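Local structure of methylmalonyl-CoA carboxyltransferase 12S subunit (Propionibacterium freudenreichii, 1ON3) at residues E[66-71]-E[76-81]; E[85-90]-E[120-125]; E[225-228]-E[232-235]; E[234-239]-E[245-250]. The protein catalyses transfer of the carboxyl group of methylmalonyl-CoA to the biotin of the 1.3S subunit, as the hexameric core of transcarboxylase. One frame throughout, in Å; residues are numbered along the deposited sequence.

How the interactions relate
All four contacts lie in the N-terminal half of the chain, at different depths. Interaction 1 is a surface loop folded back on itself, joined by backbone groups, a histidine and a water. Interactions 2 and 4 are helix-on-strand contacts of the same mixed sheet near its two ends: the first is buried and joins threonines, the second is partly buried and purely apolar. Interaction 3 is a buried helix end where one carbonyl is met by turn amides and another, weakly, by water; it shares Ile-234 and His-235 with interaction 4 and packs against it through Met-228. Interactions 1 and 2 touch where Arg-66 meets Glu-121, a pairing that is less certain because Glu-121 has two conformers.

Interaction 1. Residues E[66-71]-E[76-81]; sequences RKHRTT and DKAVVP
Asp-76 meets Thr-71 where the loop between strands 60-62 and 85-92 doubles back, the touching parts of the two segments running 151° apart without forming regular strands. Its backbone N gives a weak hydrogen bond to Thr-71 O (3.1 Å), and beside that bond the two side chains cross at about a right angle, Asp-76 CB resting 3.9 Å from Thr-71 CB. A short polar residue suits this exposed turn, where it packs through its methylene and keeps its carboxylate at the surface.

Ala-78 contributes mainly its carbonyl. The O atom lies at the edge of the His-68 imidazole, in the ring plane, 3.1 Å from CE1, a polarised C-H carbon. A small methyl here is consistent with so close an approach, while the neighbouring ring nitrogen, His-68 NE2, is hydrogen-bonded to Met-75 O.

Val-80, the buried member of the contact, brings CG2 to 3.8 Å from His-68 CE1, the two side chains crossing nearly perpendicularly. It also packs on Val-106 and on Arg-143, a residue of the methylmalonyl-CoA pocket. Its carbonyl receives a hydrogen bond from water 1, which sits 2.7 Å from Val-80 O. The same water accepts from His-68 N and is bonded to His-68 ND1; with chi1 of 70° the ring folds back over its own backbone, bringing ND1 and N to one water.

The imidazole is thus bonded at both nitrogens, with Ala-78 O against its CE1 edge, so a single polar, flat side chain with a bridging water ties together a loop that has no strand ladder.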
# COMPACT_ATOMS: atom_id res chain seq x y z
N ARG E 66 26.05 -22.56 23.27
CA ARG E 66 24.65 -22.74 23.67
C ARG E 66 24.47 -24.13 24.28
O ARG E 66 25.04 -25.10 23.78
CB ARG E 66 23.73 -22.58 22.46
CG ARG E 66 22.25 -22.60 22.77
CD ARG E 66 21.78 -21.29 23.37
NE ARG E 66 20.32 -21.24 23.46
CZ ARG E 66 19.53 -20.67 22.55
NH1 ARG E 66 20.04 -20.09 21.47
NH2 ARG E 66 18.22 -20.70 22.72
N LYS E 67 23.65 -24.24 25.32
CA LYS E 67 23.44 -25.53 25.98
C LYS E 67 21.99 -25.85 26.25
O LYS E 67 21.19 -24.96 26.52
CB LYS E 67 24.19 -25.55 27.31
CG LYS E 67 25.69 -25.54 27.20
CD LYS E 67 26.31 -25.63 28.59
CE LYS E 67 27.82 -25.56 28.54
NZ LYS E 67 28.38 -25.58 29.93
N HIS E 68 21.67 -27.14 26.21
CA HIS E 68 20.32 -27.60 26.47
C HIS E 68 19.95 -27.29 27.92
O HIS E 68 20.81 -27.19 28.79
CB HIS E 68 20.22 -29.12 26.25
CG HIS E 68 20.94 -29.94 27.28
ND1 HIS E 68 22.31 -30.09 27.28
CD2 HIS E 68 20.48 -30.66 28.32
CE1 HIS E 68 22.66 -30.87 28.29
NE2 HIS E 68 21.57 -31.23 28.93
N ARG E 69 18.65 -27.13 28.17
CA ARG E 69 18.15 -26.82 29.49
C ARG E 69 17.29 -27.96 30.05
O ARG E 69 16.78 -27.87 31.18
CB ARG E 69 17.33 -25.53 29.45
CG ARG E 69 18.12 -24.32 29.00
CD ARG E 69 17.27 -23.07 29.08
NE ARG E 69 16.82 -22.80 30.44
CZ ARG E 69 15.93 -21.87 30.76
NH1 ARG E 69 15.38 -21.13 29.81
NH2 ARG E 69 15.56 -21.70 32.03
N THR E 70 17.12 -29.02 29.27
CA THR E 70 16.32 -30.16 29.69
C THR E 70 17.06 -30.90 30.81
O THR E 70 18.28 -30.86 30.89
CB THR E 70 16.07 -31.11 28.50
OG1 THR E 70 17.30 -31.29 27.78
CG2 THR E 70 15.01 -30.53 27.55
N THR E 71 16.32 -31.60 31.68
CA THR E 71 16.97 -32.29 32.78
C THR E 71 16.56 -33.75 32.96
O THR E 71 17.32 -34.55 33.50
CB THR E 71 16.72 -31.54 34.11
OG1 THR E 71 15.31 -31.37 34.30
CG2 THR E 71 17.39 -30.16 34.08
N ASP E 76 20.19 -33.88 32.64
CA ASP E 76 20.76 -32.97 33.63
C ASP E 76 22.27 -33.14 33.77
O ASP E 76 22.98 -32.19 34.12
CB ASP E 76 20.10 -33.17 34.99
CG ASP E 76 20.18 -34.61 35.49
OD1 ASP E 76 19.93 -34.82 36.70
OD2 ASP E 76 20.48 -35.53 34.70
N LYS E 77 22.76 -34.33 33.48
CA LYS E 77 24.19 -34.61 33.58
C LYS E 77 24.86 -34.68 32.20
O LYS E 77 26.08 -34.65 32.10
CB LYS E 77 24.40 -35.94 34.31
CG LYS E 77 23.67 -37.13 33.67
CD LYS E 77 24.28 -37.52 32.31
CE LYS E 77 23.43 -38.52 31.54
NZ LYS E 77 23.97 -38.73 30.16
N ALA E 78 24.05 -34.78 31.15
CA ALA E 78 24.60 -34.89 29.81
C ALA E 78 25.34 -33.65 29.30
O ALA E 78 24.92 -32.52 29.53
CB ALA E 78 23.50 -35.27 28.82
N VAL E 79 26.47 -33.90 28.64
CA VAL E 79 27.29 -32.86 28.03
C VAL E 79 26.99 -33.03 26.54
O VAL E 79 27.33 -34.06 25.95
CB VAL E 79 28.80 -33.10 28.28
CG1 VAL E 79 29.62 -32.13 27.44
CG2 VAL E 79 29.13 -32.91 29.76
N VAL E 80 26.34 -32.04 25.95
CA VAL E 80 25.94 -32.11 24.54
C VAL E 80 26.41 -30.87 23.80
O VAL E 80 25.65 -29.91 23.62
CB VAL E 80 24.39 -32.20 24.47
CG1 VAL E 80 23.93 -32.62 23.09
CG2 VAL E 80 23.88 -33.18 25.51
N PRO E 81 27.68 -30.87 23.34
CA PRO E 81 28.27 -29.73 22.62
C PRO E 81 27.38 -29.11 21.53
O PRO E 81 26.93 -29.81 20.61
CB PRO E 81 29.55 -30.33 22.03
CG PRO E 81 29.93 -31.38 23.05
CD PRO E 81 28.60 -32.02 23.38
O HOH W 1 23.41 -28.92 24.80

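Interaction 2. Residues E[85-90]-E[120-125]; sequences VVTGRG and VETMEQ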
# COMPACT_ATOMS: atom_id res chain seq x y z
N VAL E 85 24.06 -29.20 16.98
CA VAL E 85 23.93 -28.53 15.68
C VAL E 85 24.86 -27.31 15.61
O VAL E 85 25.00 -26.56 16.58
CB VAL E 85 22.47 -28.10 15.38
CG1 VAL E 85 22.10 -26.85 16.20
CG2 VAL E 85 22.30 -27.82 13.87
N VAL E 86 25.52 -27.14 14.47
CA VAL E 86 26.43 -26.01 14.27
C VAL E 86 25.70 -25.05 13.35
O VAL E 86 25.34 -25.42 12.24
CB VAL E 86 27.75 -26.47 13.61
CG1 VAL E 86 28.73 -25.30 13.53
CG2 VAL E 86 28.37 -27.61 14.43
N THR E 87 25.48 -23.83 13.83
CA THR E 87 24.73 -22.83 13.10
C THR E 87 25.46 -21.50 12.96
O THR E 87 26.21 -21.07 13.85
CB THR E 87 23.40 -22.54 13.80
OG1 THR E 87 23.66 -22.07 15.12
CG2 THR E 87 22.54 -23.81 13.89
N GLY E 88 25.23 -20.82 11.84
CA GLY E 88 25.89 -19.54 11.65
C GLY E 88 25.68 -18.93 10.28
O GLY E 88 24.80 -19.35 9.52
N ARG E 89 26.52 -17.94 9.99
CA ARG E 89 26.48 -17.19 8.75
C ARG E 89 27.83 -17.32 8.03
O ARG E 89 28.87 -17.38 8.67
CB ARG E 89 26.16 -15.72 9.07
CG ARG E 89 25.81 -14.80 7.89
CD ARG E 89 27.03 -14.21 7.18
NE ARG E 89 26.68 -13.03 6.39
CZ ARG E 89 27.56 -12.30 5.69
NH1 ARG E 89 28.84 -12.64 5.70
NH2 ARG E 89 27.15 -11.24 4.99
N GLY E 90 27.79 -17.39 6.71
CA GLY E 90 29.02 -17.48 5.95
C GLY E 90 28.75 -16.97 4.55
O GLY E 90 27.73 -16.33 4.33
N VAL E 120 16.00 -22.63 14.18
CA VAL E 120 14.96 -21.66 13.87
C VAL E 120 15.50 -20.23 13.95
O VAL E 120 15.16 -19.39 13.11
CB VAL E 120 13.75 -21.82 14.84
CG1 VAL E 120 12.75 -20.71 14.61
CG2 VAL E 120 13.05 -23.15 14.58
N GLU E 121 16.34 -19.95 14.94
CA GLU E 121 16.89 -18.61 15.06
C GLU E 121 17.75 -18.28 13.84
O GLU E 121 17.74 -17.16 13.35
CB GLU E 121 17.66 -18.47 16.39
CG GLU E 121 16.76 -17.90 17.50
CD GLU E 121 17.19 -18.27 18.91
OE1 GLU E 121 18.41 -18.46 19.14
OE2 GLU E 121 16.30 -18.37 19.79
N THR E 122 18.47 -19.28 13.34
CA THR E 122 19.31 -19.08 12.16
C THR E 122 18.44 -18.87 10.94
O THR E 122 18.77 -18.08 10.06
CB THR E 122 20.25 -20.28 11.94
OG1 THR E 122 21.05 -20.47 13.10
CG2 THR E 122 21.16 -20.04 10.75
N MET E 123 17.32 -19.59 10.87
CA MET E 123 16.39 -19.43 9.75
C MET E 123 15.77 -18.03 9.79
O MET E 123 15.58 -17.38 8.75
CB MET E 123 15.29 -20.49 9.85
CG MET E 123 15.79 -21.91 9.60
SD MET E 123 14.52 -23.12 9.95
CE MET E 123 13.29 -22.74 8.67
N GLU E 124 15.42 -17.56 11.00
CA GLU E 124 14.85 -16.23 11.15
C GLU E 124 15.86 -15.18 10.71
O GLU E 124 15.47 -14.13 10.20
CB GLU E 124 14.42 -15.94 12.60
CG GLU E 124 13.26 -16.80 13.12
CD GLU E 124 11.89 -16.43 12.56
OE1 GLU E 124 10.90 -17.11 12.95
OE2 GLU E 124 11.77 -15.47 11.76
N GLN E 125 17.14 -15.44 10.95
CA GLN E 125 18.17 -14.49 10.52
C GLN E 125 18.30 -14.49 9.00
O GLN E 125 18.55 -13.45 8.39
CB GLN E 125 19.53 -14.83 11.15
CG GLN E 125 19.53 -14.90 12.68
CD GLN E 125 18.86 -13.71 13.34
OE1 GLN E 125 19.36 -12.58 13.27
NE2 GLN E 125 17.72 -13.95 13.98
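Strand 85-90 and helix 120-125 come nearest at Gly-88 and Thr-122, whose CA atoms are 6.6 Å apart, with no hydrogen bond between the two segments. The contact is small and buried, and Thr-122 carries the helix side of it alone. Its hydroxyl oxygen OG1 lies 3.2 Å from Thr-87 CB, meeting the carbon at the branch point of that side chain, while its methyl CG2 reaches toward the strand backbone, 3.9 Å from Gly-88 O. With chi1 of -58° OG1 stands beside its own backbone N, where it hydrogen-bonds to Lys-118 O one turn earlier; a threonine can therefore bury its hydroxyl in the helix and still offer a methyl to the sheet.

Helix 113-129 is the connection of a beta-alpha-beta crossover between the parallel strands 95-102 and 133-139 of the crotonase-like fold, and here it reaches past the first of these to the antiparallel strand 85-92. Thr-122 also touches His-98 on the strand between.

Thr-87 turns its side chain toward the helix, and its OG1 makes a weak hydrogen bond to Val-62 O of the neighbouring strand. At Gly-88 a CB would point away from the helix, so this residue meets Thr-122 through its backbone O. Gln-125 folds back to bond through NE2 to Glu-121 O, and its OE1 pairs with Tyr-506 OH of a neighbouring subunit.

Interaction 3. Residues E[225-228]-E[232-235]; sequences EAHM and GNIH
His-227 O is the acceptor on which the turn after helix 224-231 closes. Asn-233 N donates to it at 3.2 Å with an N-H...O angle of 137°, Gly-232 N adds a weak, more bent bond, and Ser-231 OG also bonds to this carbonyl. Gly-232 is where the chain leaves the helix, with a positive phi of 74° that a residue without a side chain adopts easily; its own O is bonded to Lys-309 NZ. The turn leads into strand 236-238, the edge strand of the N-terminal sheet.

Met-228 O receives a weak bond from water 2. The same water donates to Ile-234 O, and it has more acceptors in reach than protons.

The histidine rings find partners further off: His-227 NE2 bonds to Met-200 O, while His-235 bonds through ND1 to Ile-192 N and through NE2 to Glu-352 OE1. Between these polar groups Ile-234 supplies the apolar filling, its CG2 3.9 Å from His-227 CB and its CD1 4.0 Å from Met-228 CB; it also packs on Ile-192 and Met-194 of strand 191-195. An alanine here would keep the backbone bonds but is likely to leave a gap beside His-227 CB and Met-228 CB.

The carbonyls at this buried helix end are thus served unevenly, His-227 O by two amides and a serine, Met-228 O weakly by a shared water.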
# COMPACT_ATOMS: atom_id res chain seq x y z
N GLU E 225 18.23 -43.62 -3.68
CA GLU E 225 17.65 -44.09 -4.93
C GLU E 225 16.16 -44.39 -4.82
O GLU E 225 15.39 -44.15 -5.75
CB GLU E 225 18.43 -45.29 -5.45
CG GLU E 225 19.74 -44.85 -6.11
CD GLU E 225 20.64 -46.00 -6.50
OE1 GLU E 225 20.15 -46.93 -7.17
OE2 GLU E 225 21.83 -45.95 -6.15
N ALA E 226 15.73 -44.93 -3.68
CA ALA E 226 14.32 -45.21 -3.50
C ALA E 226 13.55 -43.88 -3.49
O ALA E 226 12.54 -43.74 -4.18
CB ALA E 226 14.09 -45.97 -2.18
N HIS E 227 14.03 -42.89 -2.74
CA HIS E 227 13.32 -41.61 -2.70
C HIS E 227 13.29 -40.92 -4.06
O HIS E 227 12.30 -40.27 -4.42
CB HIS E 227 13.94 -40.66 -1.66
CG HIS E 227 13.60 -41.01 -0.25
ND1 HIS E 227 12.30 -40.98 0.22
CD2 HIS E 227 14.36 -41.47 0.77
CE1 HIS E 227 12.28 -41.41 1.47
NE2 HIS E 227 13.52 -41.71 1.83
N MET E 228 14.35 -41.07 -4.84
CA MET E 228 14.41 -40.43 -6.14
C MET E 228 13.51 -41.06 -7.19
O MET E 228 12.68 -40.37 -7.78
CB MET E 228 15.86 -40.40 -6.65
CG MET E 228 16.02 -39.92 -8.11
SD MET E 228 15.47 -38.21 -8.43
CE MET E 228 16.91 -37.31 -7.77
N GLY E 232 9.46 -39.96 -5.05
CA GLY E 232 9.39 -38.62 -5.61
C GLY E 232 9.67 -37.51 -4.59
O GLY E 232 9.32 -36.34 -4.81
N ASN E 233 10.33 -37.88 -3.49
CA ASN E 233 10.63 -36.94 -2.39
C ASN E 233 11.87 -36.06 -2.52
O ASN E 233 11.97 -35.06 -1.82
CB ASN E 233 10.83 -37.69 -1.07
CG ASN E 233 9.57 -38.35 -0.54
OD1 ASN E 233 9.64 -39.45 0.03
ND2 ASN E 233 8.43 -37.69 -0.68
N ILE E 234 12.82 -36.44 -3.37
CA ILE E 234 14.06 -35.67 -3.44
C ILE E 234 14.45 -35.17 -4.81
O ILE E 234 13.94 -35.63 -5.82
CB ILE E 234 15.25 -36.45 -2.84
CG1 ILE E 234 15.56 -37.68 -3.71
CG2 ILE E 234 14.92 -36.87 -1.40
CD1 ILE E 234 16.83 -38.42 -3.32
N HIS E 235 15.40 -34.24 -4.83
CA HIS E 235 15.77 -33.61 -6.09
C HIS E 235 17.10 -33.95 -6.70
O HIS E 235 17.27 -33.82 -7.91
CB HIS E 235 15.65 -32.10 -5.92
CG HIS E 235 14.32 -31.68 -5.37
ND1 HIS E 235 14.00 -31.82 -4.03
CD2 HIS E 235 13.21 -31.20 -5.97
CE1 HIS E 235 12.74 -31.44 -3.84
NE2 HIS E 235 12.24 -31.07 -5.01
O HOH W 2 12.25 -37.47 -6.28

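Interaction 4. Residues E[234-239]-E[245-250]; sequences IHFVAE and ELIAKK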
# COMPACT_ATOMS: atom_id res chain seq x y z
N ILE E 234 12.82 -36.44 -3.37
CA ILE E 234 14.06 -35.67 -3.44
C ILE E 234 14.45 -35.17 -4.81
O ILE E 234 13.94 -35.63 -5.82
CB ILE E 234 15.25 -36.45 -2.84
CG1 ILE E 234 15.56 -37.68 -3.71
CG2 ILE E 234 14.92 -36.87 -1.40
CD1 ILE E 234 16.83 -38.42 -3.32
N HIS E 235 15.40 -34.24 -4.83
CA HIS E 235 15.77 -33.61 -6.09
C HIS E 235 17.10 -33.95 -6.70
O HIS E 235 17.27 -33.82 -7.91
CB HIS E 235 15.65 -32.10 -5.92
CG HIS E 235 14.32 -31.68 -5.37
ND1 HIS E 235 14.00 -31.82 -4.03
CD2 HIS E 235 13.21 -31.20 -5.97
CE1 HIS E 235 12.74 -31.44 -3.84
NE2 HIS E 235 12.24 -31.07 -5.01
N PHE E 236 18.05 -34.38 -5.87
CA PHE E 236 19.37 -34.75 -6.34
C PHE E 236 19.93 -35.91 -5.54
O PHE E 236 19.77 -35.95 -4.31
CB PHE E 236 20.36 -33.57 -6.22
CG PHE E 236 19.92 -32.33 -6.93
CD1 PHE E 236 19.16 -31.37 -6.28
CD2 PHE E 236 20.22 -32.14 -8.28
CE1 PHE E 236 18.69 -30.24 -6.96
CE2 PHE E 236 19.76 -31.02 -8.96
CZ PHE E 236 18.99 -30.07 -8.30
N VAL E 237 20.57 -36.84 -6.23
CA VAL E 237 21.24 -37.95 -5.56
C VAL E 237 22.71 -37.63 -5.67
O VAL E 237 23.18 -37.30 -6.75
CB VAL E 237 20.97 -39.32 -6.22
CG1 VAL E 237 21.87 -40.38 -5.59
CG2 VAL E 237 19.53 -39.72 -6.00
N ALA E 238 23.42 -37.71 -4.55
CA ALA E 238 24.84 -37.43 -4.51
C ALA E 238 25.59 -38.67 -4.01
O ALA E 238 25.14 -39.35 -3.09
CB ALA E 238 25.11 -36.26 -3.57
N GLU E 239 26.74 -38.96 -4.61
CA GLU E 239 27.52 -40.13 -4.20
C GLU E 239 27.96 -40.04 -2.74
O GLU E 239 27.84 -41.01 -1.99
CB GLU E 239 28.75 -40.29 -5.08
CG GLU E 239 28.53 -41.15 -6.31
CD GLU E 239 28.16 -42.57 -5.95
OE1 GLU E 239 28.91 -43.22 -5.19
OE2 GLU E 239 27.11 -43.04 -6.44
N GLU E 245 28.07 -31.32 -1.66
CA GLU E 245 28.53 -29.95 -1.50
C GLU E 245 28.69 -29.29 -2.87
O GLU E 245 28.34 -28.12 -3.04
CB GLU E 245 29.83 -29.93 -0.69
CG GLU E 245 29.57 -30.23 0.80
CD GLU E 245 30.66 -31.03 1.50
OE1 GLU E 245 30.40 -31.48 2.64
OE2 GLU E 245 31.77 -31.19 0.95
N LEU E 246 29.20 -30.04 -3.85
CA LEU E 246 29.35 -29.48 -5.19
C LEU E 246 27.96 -29.24 -5.79
O LEU E 246 27.72 -28.22 -6.43
CB LEU E 246 30.14 -30.43 -6.11
CG LEU E 246 31.66 -30.50 -5.89
CD1 LEU E 246 32.29 -31.54 -6.83
CD2 LEU E 246 32.26 -29.11 -6.17
N ILE E 247 27.04 -30.17 -5.58
CA ILE E 247 25.69 -30.00 -6.11
C ILE E 247 25.02 -28.79 -5.46
O ILE E 247 24.38 -27.98 -6.14
CB ILE E 247 24.82 -31.27 -5.89
CG1 ILE E 247 25.34 -32.42 -6.77
CG2 ILE E 247 23.36 -30.97 -6.24
CD1 ILE E 247 24.76 -33.79 -6.41
N ALA E 248 25.17 -28.66 -4.14
CA ALA E 248 24.56 -27.53 -3.44
C ALA E 248 25.04 -26.19 -4.00
O ALA E 248 24.25 -25.26 -4.13
CB ALA E 248 24.88 -27.60 -1.93
N LYS E 249 26.33 -26.09 -4.30
CA LYS E 249 26.89 -24.84 -4.84
C LYS E 249 26.39 -24.60 -6.26
O LYS E 249 26.04 -23.47 -6.60
CB LYS E 249 28.43 -24.90 -4.85
CG LYS E 249 29.06 -25.03 -3.47
CD LYS E 249 30.59 -25.03 -3.55
CE LYS E 249 31.21 -25.25 -2.18
NZ LYS E 249 32.70 -25.30 -2.20
N LYS E 250 26.36 -25.64 -7.07
CA LYS E 250 25.88 -25.52 -8.45
C LYS E 250 24.41 -25.06 -8.44
O LYS E 250 24.02 -24.13 -9.14
CB LYS E 250 26.00 -26.87 -9.17
CG LYS E 250 25.49 -26.87 -10.62
CD LYS E 250 26.41 -26.08 -11.52
CE LYS E 250 25.96 -26.15 -12.96
NZ LYS E 250 26.84 -25.33 -13.81
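Ile-247 reaches from helix 245-250 to both Phe-236 and Ala-238 of the strand, across axes that approach to 9.3 Å and run at 147°, close to antiparallel. This is the helix that follows the last strand, 236-238, of the N-terminal sheet, and it turns back to pack on it.

The one aromatic interaction is a CH-pi contact. Ile-247 CG2 lies over a face of the Phe-236 ring, 4.2 Å from its centroid and 27° off the normal, shifted toward the inner end of the ring, where it is 3.8 Å from CG. This methyl is anti to the backbone N of Ile-247, and the longer CG1 branch, beside that N, carries CD1 to Ala-238.

The other contacts are aliphatic. Ile-247 CD1 touches Ala-238 CB at 3.8 Å and also approaches Val-237 O. A small methyl at Ala-238 suits a branch lying against the strand, and a beta-branched residue in the helix serves two strand positions at once. An alanine in place of Ile-247 would probably open a gap against both, with the near face of Phe-236 losing its methyl cover and Ala-238 its neighbour.

Charged groups pair outside the contact: Lys-250 with Asp-304, Glu-239 with Lys-196. Phe-236 also packs on Ile-193 of the next strand and on Leu-306 and Val-308 of strand 305-308, in the C-terminal half's sheet.

With no hydrogen bond between the segments, their contact is van der Waals and CH-pi, carried on the helix side by Ile-247, whose two branches fit a ring and a methyl.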